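Local coordinates for peridinin-chlorophyll A protein (Amphidinium carterae, PDB 2C9E) that probably serves as a water-soluble antenna that harvests blue-green light, carrying peridinin and chlorophyll a within an all-helical shell, at residues Ala45-Leu56 and Val241-Leu252. Numbering follows the deposited sequence.
Sequences ALAVEKLLEVGL and VFAHVRAIKGAL. With CLA (chlorophyll a), chain C.
Leu52 enters a hole lined by Val241, His244, Val245 and Ile248, and Ile248 in turn sits among Ala45, Val48, Glu49 and Leu52; this reciprocal knobs-into-holes packing joins the roughly antiparallel segments 45-55 and 241-251, whose axes close to 9.4 Å at 152°. No direct hydrogen bond spans this interface; its polar link is a long salt bridge, 3.9 Å between Glu53 OE2 and Lys249 NZ. Water 1 spans the pair, donating to the first and accepting from the second, at 3.1 Å each. With chi1 at -178° and the chain extended beyond CG, Glu49 carries its carboxylate out to Lys249, whose aliphatic part crosses it at about a right angle, CG 3.3 Å from Glu49 OE1. Glu49 OE2 lies only 2.8 Å from Glu53 OE2, uncomfortably close for two full negative charges; a proton on one of them, or the charge of Lys249 NZ 4.3 Å from Glu49 OE2, would probably relieve it. The two helices come from the two sequence-related halves of this all-helical pigment carrier, and together they line a chlorophyll a pocket. There His244 ND1 donates its proton to Ala240 O one turn earlier, while NE2 is hydrogen-bonded at 2.7 Å to water 2, which lies in the imidazole plane. That water is the axial ligand of the chlorophyll magnesium, and chlorophyll C1C lies over one face of the imidazole, offset toward its rim. Leu52 CD1 borders the same pigment, 3.7 Å from chlorophyll CMC.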
loop_
_atom_site.group_PDB
_atom_site.type_symbol
_atom_site.label_atom_id
_atom_site.label_comp_id
_atom_site.label_asym_id
_atom_site.label_seq_id
_atom_site.Cartn_x
_atom_site.Cartn_y
_atom_site.Cartn_z
ATOM N N ALA A 45 -9.332 -8.727 -5.376
ATOM C CA ALA A 45 -7.959 -9.263 -5.570
ATOM C C ALA A 45 -7.386 -8.860 -6.951
ATOM O O ALA A 45 -6.182 -8.506 -7.077
ATOM C CB ALA A 45 -7.966 -10.849 -5.380
ATOM N N LEU A 46 -8.239 -8.887 -7.984
ATOM C CA LEU A 46 -7.815 -8.459 -9.326
ATOM C C LEU A 46 -7.473 -6.962 -9.291
ATOM O O LEU A 46 -6.492 -6.521 -9.906
ATOM C CB LEU A 46 -8.936 -8.674 -10.353
ATOM C CG LEU A 46 -8.679 -8.181 -11.780
ATOM C CD1 LEU A 46 -7.337 -8.758 -12.352
ATOM C CD2 LEU A 46 -9.855 -8.656 -12.657
ATOM N N ALA A 47 -8.256 -6.180 -8.561
ATOM C CA ALA A 47 -7.963 -4.744 -8.476
ATOM C C ALA A 47 -6.591 -4.506 -7.898
ATOM O O ALA A 47 -5.848 -3.653 -8.345
ATOM C CB ALA A 47 -9.005 -4.039 -7.625
ATOM N N VAL A 48 -6.241 -5.260 -6.877
ATOM C CA VAL A 48 -4.929 -5.068 -6.255
ATOM C C VAL A 48 -3.839 -5.435 -7.267
ATOM O O VAL A 48 -2.796 -4.765 -7.346
ATOM C CB VAL A 48 -4.815 -5.914 -5.020
ATOM C CG1 VAL A 48 -3.343 -6.023 -4.567
ATOM C CG2 VAL A 48 -5.672 -5.323 -3.966
ATOM N N GLU A 49 -4.091 -6.501 -8.025
ATOM C CA GLU A 49 -3.171 -6.907 -9.053
ATOM C C GLU A 49 -2.986 -5.740 -10.073
ATOM O O GLU A 49 -1.879 -5.480 -10.540
ATOM C CB GLU A 49 -3.714 -8.133 -9.815
ATOM C CG GLU A 49 -2.759 -8.623 -10.862
ATOM C CD GLU A 49 -3.387 -9.575 -11.873
ATOM O OE1 GLU A 49 -4.184 -10.451 -11.488
ATOM O OE2 GLU A 49 -3.044 -9.462 -13.069
ATOM N N LYS A 50 -4.060 -5.061 -10.435
ATOM C CA LYS A 50 -3.942 -3.965 -11.405
ATOM C C LYS A 50 -3.236 -2.793 -10.768
ATOM O O LYS A 50 -2.434 -2.091 -11.399
ATOM C CB LYS A 50 -5.339 -3.577 -11.926
ATOM C CG LYS A 50 -5.971 -4.709 -12.748
ATOM C CD LYS A 50 -7.370 -4.419 -13.133
ATOM C CE LYS A 50 -7.742 -5.221 -14.352
ATOM N NZ LYS A 50 -6.663 -5.117 -15.431
ATOM N N LEU A 51 -3.516 -2.560 -9.500
ATOM C CA LEU A 51 -2.843 -1.451 -8.813
ATOM C C LEU A 51 -1.276 -1.587 -8.852
ATOM O O LEU A 51 -0.503 -0.608 -9.087
ATOM C CB LEU A 51 -3.353 -1.415 -7.369
ATOM C CG LEU A 51 -2.808 -0.313 -6.467
ATOM C CD1 LEU A 51 -3.367 1.040 -6.918
ATOM C CD2 LEU A 51 -3.186 -0.639 -4.983
ATOM N N LEU A 52 -0.808 -2.794 -8.564
ATOM C CA LEU A 52 0.616 -3.072 -8.545
ATOM C C LEU A 52 1.166 -3.013 -9.971
ATOM O O LEU A 52 2.267 -2.467 -10.195
ATOM C CB LEU A 52 0.837 -4.455 -7.945
ATOM C CG LEU A 52 0.440 -4.634 -6.463
ATOM C CD1 LEU A 52 0.709 -6.124 -5.980
ATOM C CD2 LEU A 52 1.205 -3.647 -5.625
ATOM N N GLU A 53 0.425 -3.568 -10.946
ATOM C CA GLU A 53 0.900 -3.489 -12.337
ATOM C C GLU A 53 1.070 -2.000 -12.736
ATOM O O GLU A 53 2.121 -1.621 -13.280
ATOM C CB GLU A 53 -0.070 -4.192 -13.281
ATOM C CG GLU A 53 -0.038 -5.707 -13.161
ATOM C CD GLU A 53 -1.264 -6.392 -13.790
ATOM O OE1 GLU A 53 -2.316 -5.740 -13.979
ATOM O OE2 GLU A 53 -1.200 -7.598 -14.090
ATOM N N VAL A 54 0.091 -1.143 -12.415
ATOM C CA VAL A 54 0.232 0.272 -12.788
ATOM C C VAL A 54 1.457 0.864 -12.132
ATOM O O VAL A 54 2.235 1.591 -12.768
ATOM C CB VAL A 54 -1.063 1.144 -12.421
ATOM C CG1 VAL A 54 -0.908 2.599 -12.885
ATOM C CG2 VAL A 54 -2.263 0.562 -13.134
ATOM N N GLY A 55 1.666 0.496 -10.877
ATOM C CA GLY A 55 2.810 1.020 -10.153
ATOM C C GLY A 55 4.086 0.609 -10.866
ATOM O O GLY A 55 5.104 1.321 -10.829
ATOM N N LEU A 56 4.021 -0.543 -11.534
ATOM C CA LEU A 56 5.185 -1.081 -12.228
ATOM C C LEU A 56 5.436 -0.407 -13.571
ATOM O O LEU A 56 6.428 -0.684 -14.211
ATOM C CB LEU A 56 5.042 -2.601 -12.412
ATOM C CG LEU A 56 5.486 -3.438 -11.199
ATOM C CD1 LEU A 56 5.220 -4.935 -11.419
ATOM C CD2 LEU A 56 6.945 -3.242 -10.965
ATOM N N VAL A 241 7.328 -6.583 -5.767
ATOM C CA VAL A 241 6.028 -6.160 -6.242
ATOM C C VAL A 241 5.600 -7.093 -7.425
ATOM O O VAL A 241 4.483 -7.606 -7.473
ATOM C CB VAL A 241 6.082 -4.666 -6.706
ATOM C CG1 VAL A 241 4.794 -4.264 -7.460
ATOM C CG2 VAL A 241 6.237 -3.725 -5.495
ATOM N N PHE A 242 6.483 -7.306 -8.396
ATOM C CA PHE A 242 6.094 -8.144 -9.488
ATOM C C PHE A 242 5.845 -9.603 -8.989
ATOM O O PHE A 242 4.902 -10.282 -9.456
ATOM C CB PHE A 242 7.156 -8.096 -10.592
ATOM C CG PHE A 242 6.801 -8.946 -11.775
ATOM C CD1 PHE A 242 5.646 -8.680 -12.501
ATOM C CD2 PHE A 242 7.559 -10.078 -12.090
ATOM C CE1 PHE A 242 5.223 -9.533 -13.533
ATOM C CE2 PHE A 242 7.164 -10.954 -13.112
ATOM C CZ PHE A 242 5.988 -10.681 -13.838
ATOM N N ALA A 243 6.666 -10.089 -8.048
ATOM C CA ALA A 243 6.454 -11.448 -7.524
ATOM C C ALA A 243 4.976 -11.577 -7.032
ATOM O O ALA A 243 4.312 -12.579 -7.270
ATOM C CB ALA A 243 7.431 -11.740 -6.367
ATOM N N HIS A 244 4.461 -10.541 -6.364
ATOM C CA HIS A 244 3.063 -10.592 -5.876
ATOM C C HIS A 244 2.077 -10.541 -7.057
ATOM O O HIS A 244 1.062 -11.196 -7.021
ATOM C CB HIS A 244 2.756 -9.425 -4.928
ATOM C CG HIS A 244 3.408 -9.524 -3.571
ATOM N ND1 HIS A 244 4.741 -9.216 -3.351
ATOM C CD2 HIS A 244 2.891 -9.856 -2.358
ATOM C CE1 HIS A 244 5.016 -9.356 -2.058
ATOM N NE2 HIS A 244 3.910 -9.747 -1.435
ATOM N N VAL A 245 2.359 -9.720 -8.081
ATOM C CA VAL A 245 1.492 -9.629 -9.282
ATOM C C VAL A 245 1.404 -11.058 -9.829
ATOM O O VAL A 245 0.343 -11.548 -10.171
ATOM C CB VAL A 245 2.089 -8.704 -10.442
ATOM C CG1 VAL A 245 1.303 -8.943 -11.750
ATOM C CG2 VAL A 245 1.993 -7.191 -10.080
ATOM N N ARG A 246 2.526 -11.743 -9.910
ATOM C CA ARG A 246 2.434 -13.112 -10.424
ATOM C C ARG A 246 1.611 -14.041 -9.501
ATOM O O ARG A 246 0.763 -14.803 -9.970
ATOM C CB ARG A 246 3.832 -13.702 -10.633
ATOM C CG ARG A 246 3.798 -15.188 -10.899
ATOM C CD ARG A 246 5.148 -15.834 -10.630
ATOM N NE ARG A 246 6.160 -15.397 -11.587
ATOM C CZ ARG A 246 7.358 -14.945 -11.227
ATOM N NH1 ARG A 246 7.668 -14.872 -9.922
ATOM N NH2 ARG A 246 8.244 -14.584 -12.162
ATOM N N ALA A 247 1.848 -13.956 -8.192
ATOM C CA ALA A 247 1.131 -14.805 -7.220
ATOM C C ALA A 247 -0.401 -14.662 -7.302
ATOM O O ALA A 247 -1.155 -15.644 -7.319
ATOM C CB ALA A 247 1.605 -14.470 -5.833
ATOM N N ILE A 248 -0.854 -13.424 -7.372
ATOM C CA ILE A 248 -2.272 -13.156 -7.430
ATOM C C ILE A 248 -2.892 -13.814 -8.660
ATOM O O ILE A 248 -3.942 -14.419 -8.567
ATOM C CB ILE A 248 -2.520 -11.643 -7.480
ATOM C CG1 ILE A 248 -2.009 -10.998 -6.191
ATOM C CG2 ILE A 248 -3.999 -11.365 -7.772
ATOM C CD1 ILE A 248 -2.099 -9.456 -6.224
ATOM N N LYS A 249 -2.245 -13.693 -9.815
ATOM C CA LYS A 249 -2.786 -14.304 -11.016
ATOM C C LYS A 249 -2.921 -15.797 -10.753
ATOM O O LYS A 249 -3.972 -16.384 -11.044
ATOM C CB LYS A 249 -1.867 -14.017 -12.232
ATOM C CG LYS A 249 -1.860 -12.501 -12.577
ATOM C CD LYS A 249 -0.632 -12.041 -13.376
ATOM C CE LYS A 249 -1.007 -11.627 -14.789
ATOM N NZ LYS A 249 0.142 -10.962 -15.472
ATOM N N GLY A 250 -1.890 -16.409 -10.173
ATOM C CA GLY A 250 -2.007 -17.830 -9.877
ATOM C C GLY A 250 -3.021 -18.155 -8.782
ATOM O O GLY A 250 -3.408 -19.352 -8.601
ATOM N N ALA A 251 -3.507 -17.123 -8.072
ATOM C CA ALA A 251 -4.433 -17.368 -6.953
ATOM C C ALA A 251 -5.890 -17.072 -7.169
ATOM O O ALA A 251 -6.737 -17.608 -6.440
ATOM C CB ALA A 251 -3.925 -16.586 -5.685
ATOM N N LEU A 252 -6.195 -16.231 -8.169
ATOM C CA LEU A 252 -7.565 -15.785 -8.450
ATOM C C LEU A 252 -8.694 -16.801 -8.595
ATOM O O LEU A 252 -9.829 -16.524 -8.243
ATOM C CB LEU A 252 -7.568 -14.925 -9.700
ATOM C CG LEU A 252 -7.108 -13.458 -9.677
ATOM C CD1 LEU A 252 -7.255 -12.884 -11.123
ATOM C CD2 LEU A 252 -7.937 -12.639 -8.663
HETATM MG MG CLA C . 2.749 -8.465 2.138
HETATM C CHA CLA C . 4.052 -8.614 5.399
HETATM C CHB CLA C . -0.208 -9.836 3.299
HETATM C CHC CLA C . 1.125 -7.479 -0.773
HETATM C CHD CLA C . 5.406 -6.335 1.350
HETATM N NA CLA C . 2.080 -9.283 4.052
HETATM C C1A CLA C . 2.791 -9.234 5.261
HETATM C C2A CLA C . 1.942 -9.796 6.380
HETATM C C3A CLA C . 0.728 -10.373 5.666
HETATM C C4A CLA C . 0.819 -9.800 4.251
HETATM C CMA CLA C . 0.849 -11.903 5.594
HETATM C CAA CLA C . 1.519 -8.699 7.364
HETATM C CBA CLA C . 0.867 -9.252 8.628
HETATM C CGA CLA C . 0.256 -8.163 9.499
HETATM O O1A CLA C . -0.354 -8.496 10.518
HETATM O O2A CLA C . 0.358 -6.734 9.156
HETATM N NB CLA C . 0.844 -8.733 1.350
HETATM C C1B CLA C . -0.196 -9.369 1.996
HETATM C C2B CLA C . -1.272 -9.560 1.063
HETATM C C3B CLA C . -0.929 -8.924 -0.102
HETATM C C4B CLA C . 0.405 -8.329 0.110
HETATM C CMB CLA C . -2.580 -10.403 1.303
HETATM C CAB CLA C . -1.942 -9.034 -1.151
HETATM C CBB CLA C . -1.739 -8.477 -2.355
HETATM N NC CLA C . 3.196 -7.134 0.568
HETATM C C1C CLA C . 2.419 -6.926 -0.558
HETATM C C2C CLA C . 3.183 -6.121 -1.504
HETATM C C3C CLA C . 4.363 -5.809 -0.914
HETATM C C4C CLA C . 4.368 -6.430 0.403
HETATM C CMC CLA C . 2.764 -5.676 -2.908
HETATM C CAC CLA C . 5.490 -4.982 -1.491
HETATM C CBC CLA C . 6.516 -5.877 -2.286
HETATM N ND CLA C . 4.340 -7.643 3.106
HETATM C C1D CLA C . 5.404 -6.929 2.627
HETATM C C2D CLA C . 6.518 -7.004 3.535
HETATM C C3D CLA C . 6.048 -7.636 4.619
HETATM C C4D CLA C . 4.703 -8.013 4.350
HETATM C CMD CLA C . 7.944 -6.388 3.298
HETATM C CAD CLA C . 6.319 -8.017 5.983
HETATM O OBD CLA C . 7.392 -8.139 6.601
HETATM C CBD CLA C . 5.008 -8.447 6.612
HETATM C CGD CLA C . 5.263 -9.770 7.299
HETATM O O1D CLA C . 5.053 -10.822 6.698
HETATM O O2D CLA C . 5.771 -9.778 8.557
HETATM C CED CLA C . 6.154 -10.922 9.100
HETATM C C1 CLA C . -0.268 -5.797 10.070
HETATM C C2 CLA C . -0.053 -4.525 9.547
HETATM C C3 CLA C . 0.263 -3.322 10.171
HETATM C C4 CLA C . 0.424 -3.173 11.733
HETATM C C5 CLA C . 0.493 -1.985 9.357
HETATM C C6 CLA C . 0.243 -2.090 7.820
HETATM C C7 CLA C . 0.686 -0.816 7.054
HETATM C C8 CLA C . 0.537 -0.871 5.509
HETATM C C9 CLA C . 1.349 0.271 4.854
HETATM C C10 CLA C . -0.962 -0.721 5.158
HETATM C C11 CLA C . -1.282 -0.411 3.674
HETATM C C12 CLA C . -2.778 -0.551 3.377
HETATM C C13 CLA C . -3.733 0.255 4.271
HETATM C C14 CLA C . -5.154 -0.267 4.287
HETATM C C15 CLA C . -3.713 1.725 3.830
HETATM C C16 CLA C . -4.271 2.046 2.454
HETATM C C17 CLA C . -3.834 3.431 2.067
HETATM C C18 CLA C . -4.436 3.979 0.779
HETATM C C19 CLA C . -3.911 5.367 0.522
HETATM C C20 CLA C . -5.948 4.027 0.887
HETATM O O HOH W 1 1.669 -8.259 -15.203
HETATM O O HOH W 2 3.499 -10.194 1.147
#